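Local atomic coordinates of catechol 2,3-dioxygenase (PDB entry 3HPY), a protein that probably cleaves the ring of catechols next to the diol, using ferrous iron and molecular oxygen, in the breakdown of aromatic hydrocarbons. Residues 240-252 with 284-296. Numbering follows the deposited sequence.
Sequences NVDIGPTRHGVTR and WTYDNFAQGLDYP. With MCT (4-methylcatechol), chain J.
The end of the short C-terminal helix 289-293 backs the 4-methylcatechol pocket of this extradiol dioxygenase, and G292 O, at that end, meets H248-V250, part of the pocket wall. G292 O takes two amides: V250 N at 3.2 Å, in the carbonyl plane on a lone pair, and G249 N at 2.9 Å, from 55° above that plane. One residue on, L293 O sits at the edge of the H248 ring, 3.1 Å from CD2, while the ligand ring covers a face of the imidazole, with H248 ND1 3.2 Å from MCT C5. H248 NE2 is hydrogen-bonded to Y257 OH, which is also hydrogen-bonded to the ligand. V250 splits its branches: CG1, anti to the backbone N (chi1 171°), reaches MCT C6, and CG2 lies over the five-membered ring of W284 in a CH-pi contact, 4.2 Å from its centroid. Past the helix, Y295 N gives R247 O a bond of 2.6 Å, and T246 OG1 donates to D294 OD1, also 2.6 Å, from above the carboxylate plane. R247 NH2 forms a salt bridge with D232 of a neighbouring subunit. G292 O thus holds the backbone at G249 and V250, which would help place H248 and V250 against the ligand ring.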
loop_
_atom_site.group_PDB
_atom_site.type_symbol
_atom_site.label_atom_id
_atom_site.label_comp_id
_atom_site.label_asym_id
_atom_site.label_seq_id
_atom_site.Cartn_x
_atom_site.Cartn_y
_atom_site.Cartn_z
ATOM N N ASN C 240 8.799 11.001 -20.483
ATOM C CA ASN C 240 9.332 12.125 -19.721
ATOM C C ASN C 240 8.390 12.473 -18.576
ATOM O O ASN C 240 7.207 12.750 -18.784
ATOM C CB ASN C 240 9.519 13.350 -20.620
ATOM C CG ASN C 240 10.646 13.174 -21.616
ATOM O OD1 ASN C 240 10.821 13.991 -22.528
ATOM N ND2 ASN C 240 11.426 12.107 -21.445
ATOM N N VAL C 241 8.937 12.455 -17.368
ATOM C CA VAL C 241 8.191 12.753 -16.160
ATOM C C VAL C 241 8.550 14.143 -15.663
ATOM O O VAL C 241 9.725 14.486 -15.557
ATOM C CB VAL C 241 8.517 11.732 -15.049
ATOM C CG1 VAL C 241 7.770 12.084 -13.788
ATOM C CG2 VAL C 241 8.162 10.322 -15.510
ATOM N N ASP C 242 7.525 14.936 -15.361
ATOM C CA ASP C 242 7.693 16.302 -14.873
ATOM C C ASP C 242 8.058 16.304 -13.383
ATOM O O ASP C 242 9.143 16.730 -12.995
ATOM C CB ASP C 242 6.393 17.073 -15.109
ATOM C CG ASP C 242 6.509 18.540 -14.763
ATOM O OD1 ASP C 242 7.621 18.988 -14.415
ATOM O OD2 ASP C 242 5.483 19.243 -14.843
ATOM N N ILE C 243 7.144 15.832 -12.546
ATOM C CA ILE C 243 7.400 15.757 -11.114
ATOM C C ILE C 243 7.139 14.307 -10.694
ATOM O O ILE C 243 6.042 13.786 -10.888
ATOM C CB ILE C 243 6.489 16.738 -10.320
ATOM C CG1 ILE C 243 6.873 16.731 -8.838
ATOM C CG2 ILE C 243 5.025 16.349 -10.469
ATOM C CD1 ILE C 243 8.284 17.209 -8.570
ATOM N N GLY C 244 8.172 13.659 -10.151
ATOM C CA GLY C 244 8.080 12.264 -9.732
ATOM C C GLY C 244 6.957 11.975 -8.762
ATOM O O GLY C 244 6.177 12.880 -8.451
ATOM N N PRO C 245 6.840 10.729 -8.263
ATOM C CA PRO C 245 5.774 10.384 -7.317
ATOM C C PRO C 245 5.847 11.202 -6.030
ATOM O O PRO C 245 6.874 11.214 -5.348
ATOM C CB PRO C 245 5.997 8.891 -7.076
ATOM C CG PRO C 245 7.452 8.735 -7.266
ATOM C CD PRO C 245 7.732 9.578 -8.478
ATOM N N THR C 246 4.759 11.892 -5.704
ATOM C CA THR C 246 4.733 12.699 -4.491
ATOM C C THR C 246 3.314 13.102 -4.091
ATOM O O THR C 246 2.340 12.628 -4.668
ATOM C CB THR C 246 5.621 13.964 -4.669
ATOM O OG1 THR C 246 5.630 14.725 -3.454
ATOM C CG2 THR C 246 5.120 14.824 -5.823
ATOM N N ARG C 247 3.209 13.951 -3.073
ATOM C CA ARG C 247 1.918 14.450 -2.593
ATOM C C ARG C 247 1.798 15.974 -2.759
ATOM O O ARG C 247 2.769 16.687 -2.525
ATOM C CB ARG C 247 1.734 14.132 -1.103
ATOM C CG ARG C 247 0.702 15.031 -0.429
ATOM C CD ARG C 247 -0.447 14.245 0.102
ATOM N NE ARG C 247 -0.039 13.383 1.206
ATOM C CZ ARG C 247 -0.867 12.549 1.821
ATOM N NH1 ARG C 247 -2.133 12.479 1.428
ATOM N NH2 ARG C 247 -0.440 11.789 2.820
ATOM N N HIS C 248 0.592 16.427 -3.158
ATOM C CA HIS C 248 0.252 17.851 -3.276
ATOM C C HIS C 248 -0.292 18.243 -1.916
ATOM O O HIS C 248 -0.884 17.384 -1.257
ATOM C CB HIS C 248 -0.928 18.102 -4.228
ATOM C CG HIS C 248 -0.748 18.048 -5.755
ATOM N ND1 HIS C 248 -1.515 17.180 -6.526
ATOM C CD2 HIS C 248 0.059 18.730 -6.586
ATOM C CE1 HIS C 248 -1.174 17.366 -7.785
ATOM N NE2 HIS C 248 -0.252 18.290 -7.852
ATOM N N GLY C 249 -0.166 19.483 -1.439
ATOM C CA GLY C 249 -0.787 19.827 -0.158
ATOM C C GLY C 249 -2.250 20.032 -0.525
ATOM O O GLY C 249 -3.200 19.509 0.077
ATOM N N VAL C 250 -2.379 20.838 -1.566
ATOM C CA VAL C 250 -3.630 21.161 -2.204
ATOM C C VAL C 250 -4.208 19.787 -2.440
ATOM O O VAL C 250 -3.545 18.940 -3.039
ATOM C CB VAL C 250 -3.323 21.806 -3.551
ATOM C CG1 VAL C 250 -4.576 21.983 -4.376
ATOM C CG2 VAL C 250 -2.605 23.106 -3.315
ATOM N N THR C 251 -5.409 19.555 -1.922
ATOM C CA THR C 251 -6.107 18.290 -2.091
ATOM C C THR C 251 -5.488 17.054 -1.437
ATOM O O THR C 251 -6.149 16.020 -1.355
ATOM C CB THR C 251 -6.351 18.011 -3.599
ATOM O OG1 THR C 251 -5.158 17.511 -4.216
ATOM C CG2 THR C 251 -6.756 19.311 -4.298
ATOM N N ARG C 252 -4.250 17.140 -0.960
ATOM C CA ARG C 252 -3.623 15.978 -0.322
ATOM C C ARG C 252 -3.507 14.819 -1.335
ATOM O O ARG C 252 -3.167 13.697 -0.968
ATOM C CB ARG C 252 -4.469 15.482 0.873
ATOM C CG ARG C 252 -4.962 16.509 1.935
ATOM C CD ARG C 252 -5.890 15.766 2.939
ATOM N NE ARG C 252 -6.361 16.505 4.118
ATOM C CZ ARG C 252 -7.159 15.976 5.051
ATOM N NH1 ARG C 252 -7.567 14.713 4.935
ATOM N NH2 ARG C 252 -7.542 16.696 6.103
ATOM N N TRP C 284 -4.407 28.533 0.674
ATOM C CA TRP C 284 -2.963 28.418 0.760
ATOM C C TRP C 284 -2.366 29.785 0.444
ATOM O O TRP C 284 -2.805 30.451 -0.489
ATOM C CB TRP C 284 -2.441 27.376 -0.233
ATOM C CG TRP C 284 -2.771 25.967 0.155
ATOM C CD1 TRP C 284 -3.986 25.350 0.058
ATOM C CD2 TRP C 284 -1.887 25.017 0.764
ATOM N NE1 TRP C 284 -3.915 24.078 0.572
ATOM C CE2 TRP C 284 -2.639 23.847 1.012
ATOM C CE3 TRP C 284 -0.532 25.043 1.127
ATOM C CZ2 TRP C 284 -2.080 22.709 1.608
ATOM C CZ3 TRP C 284 0.025 23.906 1.722
ATOM C CH2 TRP C 284 -0.753 22.755 1.955
ATOM N N THR C 285 -1.387 30.210 1.237
ATOM C CA THR C 285 -0.731 31.495 1.014
ATOM C C THR C 285 0.201 31.370 -0.187
ATOM O O THR C 285 0.715 30.285 -0.466
ATOM C CB THR C 285 0.095 31.909 2.232
ATOM O OG1 THR C 285 1.055 30.888 2.522
ATOM C CG2 THR C 285 -0.800 32.105 3.437
ATOM N N TYR C 286 0.420 32.474 -0.897
ATOM C CA TYR C 286 1.288 32.461 -2.075
ATOM C C TYR C 286 2.717 32.030 -1.757
ATOM O O TYR C 286 3.299 31.210 -2.471
ATOM C CB TYR C 286 1.333 33.849 -2.730
ATOM C CG TYR C 286 2.223 33.927 -3.963
ATOM C CD1 TYR C 286 1.786 33.445 -5.198
ATOM C CD2 TYR C 286 3.504 34.484 -3.893
ATOM C CE1 TYR C 286 2.598 33.517 -6.333
ATOM C CE2 TYR C 286 4.325 34.557 -5.021
ATOM C CZ TYR C 286 3.866 34.074 -6.235
ATOM O OH TYR C 286 4.667 34.150 -7.355
ATOM N N ASP C 287 3.280 32.590 -0.690
ATOM C CA ASP C 287 4.651 32.281 -0.313
ATOM C C ASP C 287 4.831 30.800 -0.012
ATOM O O ASP C 287 5.897 30.233 -0.257
ATOM C CB ASP C 287 5.071 33.133 0.895
ATOM C CG ASP C 287 4.616 32.552 2.220
ATOM O OD1 ASP C 287 5.246 31.581 2.692
ATOM O OD2 ASP C 287 3.629 33.064 2.789
ATOM N N ASN C 288 3.775 30.169 0.490
ATOM C CA ASN C 288 3.829 28.753 0.837
ATOM C C ASN C 288 3.306 27.842 -0.271
ATOM O O ASN C 288 3.019 26.671 -0.045
ATOM C CB ASN C 288 3.026 28.519 2.116
ATOM C CG ASN C 288 3.422 27.246 2.825
ATOM O OD1 ASN C 288 2.786 26.204 2.665
ATOM N ND2 ASN C 288 4.489 27.321 3.613
ATOM N N PHE C 289 3.216 28.360 -1.481
ATOM C CA PHE C 289 2.683 27.564 -2.561
ATOM C C PHE C 289 3.567 26.339 -3.002
ATOM O O PHE C 289 3.035 25.377 -3.568
ATOM C CB PHE C 289 2.290 28.565 -3.666
ATOM C CG PHE C 289 1.771 27.956 -4.924
ATOM C CD1 PHE C 289 0.561 27.221 -4.976
ATOM C CD2 PHE C 289 2.546 28.058 -6.074
ATOM C CE1 PHE C 289 0.126 26.614 -6.195
ATOM C CE2 PHE C 289 2.146 27.473 -7.285
ATOM C CZ PHE C 289 0.937 26.728 -7.352
ATOM N N ALA C 290 4.874 26.339 -2.682
ATOM C CA ALA C 290 5.793 25.206 -2.993
ATOM C C ALA C 290 5.333 23.938 -2.248
ATOM O O ALA C 290 5.413 22.821 -2.768
ATOM C CB ALA C 290 7.240 25.544 -2.563
ATOM N N GLN C 291 4.878 24.140 -1.014
ATOM C CA GLN C 291 4.377 23.065 -0.164
ATOM C C GLN C 291 3.019 22.577 -0.662
ATOM O O GLN C 291 2.680 21.402 -0.520
ATOM C CB GLN C 291 4.205 23.535 1.280
ATOM C CG GLN C 291 4.156 22.341 2.217
ATOM C CD GLN C 291 3.853 22.667 3.665
ATOM O OE1 GLN C 291 4.359 22.000 4.570
ATOM N NE2 GLN C 291 3.011 23.670 3.896
ATOM N N GLY C 292 2.237 23.503 -1.218
ATOM C CA GLY C 292 0.919 23.177 -1.743
ATOM C C GLY C 292 1.009 22.387 -3.037
ATOM O O GLY C 292 0.123 21.594 -3.369
ATOM N N LEU C 293 2.097 22.635 -3.761
ATOM C CA LEU C 293 2.437 21.986 -5.024
ATOM C C LEU C 293 3.064 20.626 -4.608
ATOM O O LEU C 293 2.466 19.578 -4.858
ATOM C CB LEU C 293 3.434 22.894 -5.772
ATOM C CG LEU C 293 3.699 22.913 -7.280
ATOM C CD1 LEU C 293 4.122 21.532 -7.706
ATOM C CD2 LEU C 293 2.468 23.386 -8.063
ATOM N N ASP C 294 4.244 20.640 -3.976
ATOM C CA ASP C 294 4.876 19.398 -3.485
ATOM C C ASP C 294 4.759 19.503 -1.998
ATOM O O ASP C 294 5.169 20.492 -1.398
ATOM C CB ASP C 294 6.385 19.291 -3.795
ATOM C CG ASP C 294 6.898 17.822 -3.858
ATOM O OD1 ASP C 294 6.765 17.030 -2.891
ATOM O OD2 ASP C 294 7.464 17.472 -4.913
ATOM N N TYR C 295 4.195 18.493 -1.380
ATOM C CA TYR C 295 4.120 18.584 0.035
ATOM C C TYR C 295 5.382 18.011 0.707
ATOM O O TYR C 295 6.072 18.747 1.414
ATOM C CB TYR C 295 2.866 17.915 0.535
ATOM C CG TYR C 295 2.720 18.160 1.989
ATOM C CD1 TYR C 295 2.373 19.421 2.477
ATOM C CD2 TYR C 295 2.948 17.138 2.882
ATOM C CE1 TYR C 295 2.253 19.645 3.837
ATOM C CE2 TYR C 295 2.836 17.341 4.236
ATOM C CZ TYR C 295 2.480 18.587 4.711
ATOM O OH TYR C 295 2.295 18.740 6.058
ATOM N N PRO C 296 5.737 16.722 0.471
ATOM C CA PRO C 296 6.964 16.334 1.195
ATOM C C PRO C 296 8.098 17.334 1.033
ATOM O O PRO C 296 8.678 17.832 2.013
ATOM C CB PRO C 296 7.315 14.951 0.633
ATOM C CG PRO C 296 6.580 14.832 -0.640
ATOM C CD PRO C 296 5.331 15.695 -0.513
HETATM C C1 MCT J . -2.666 20.635 -7.764
HETATM C C2 MCT J . -2.627 20.354 -9.140
HETATM C C3 MCT J . -3.369 19.260 -9.641
HETATM O O3 MCT J . -3.331 18.987 -10.949
HETATM C C4 MCT J . -4.154 18.452 -8.775
HETATM O O4 MCT J . -4.861 17.402 -9.280
HETATM C C5 MCT J . -4.194 18.739 -7.383
HETATM C C6 MCT J . -3.445 19.837 -6.889
HETATM C C MCT J . -1.879 21.786 -7.222
#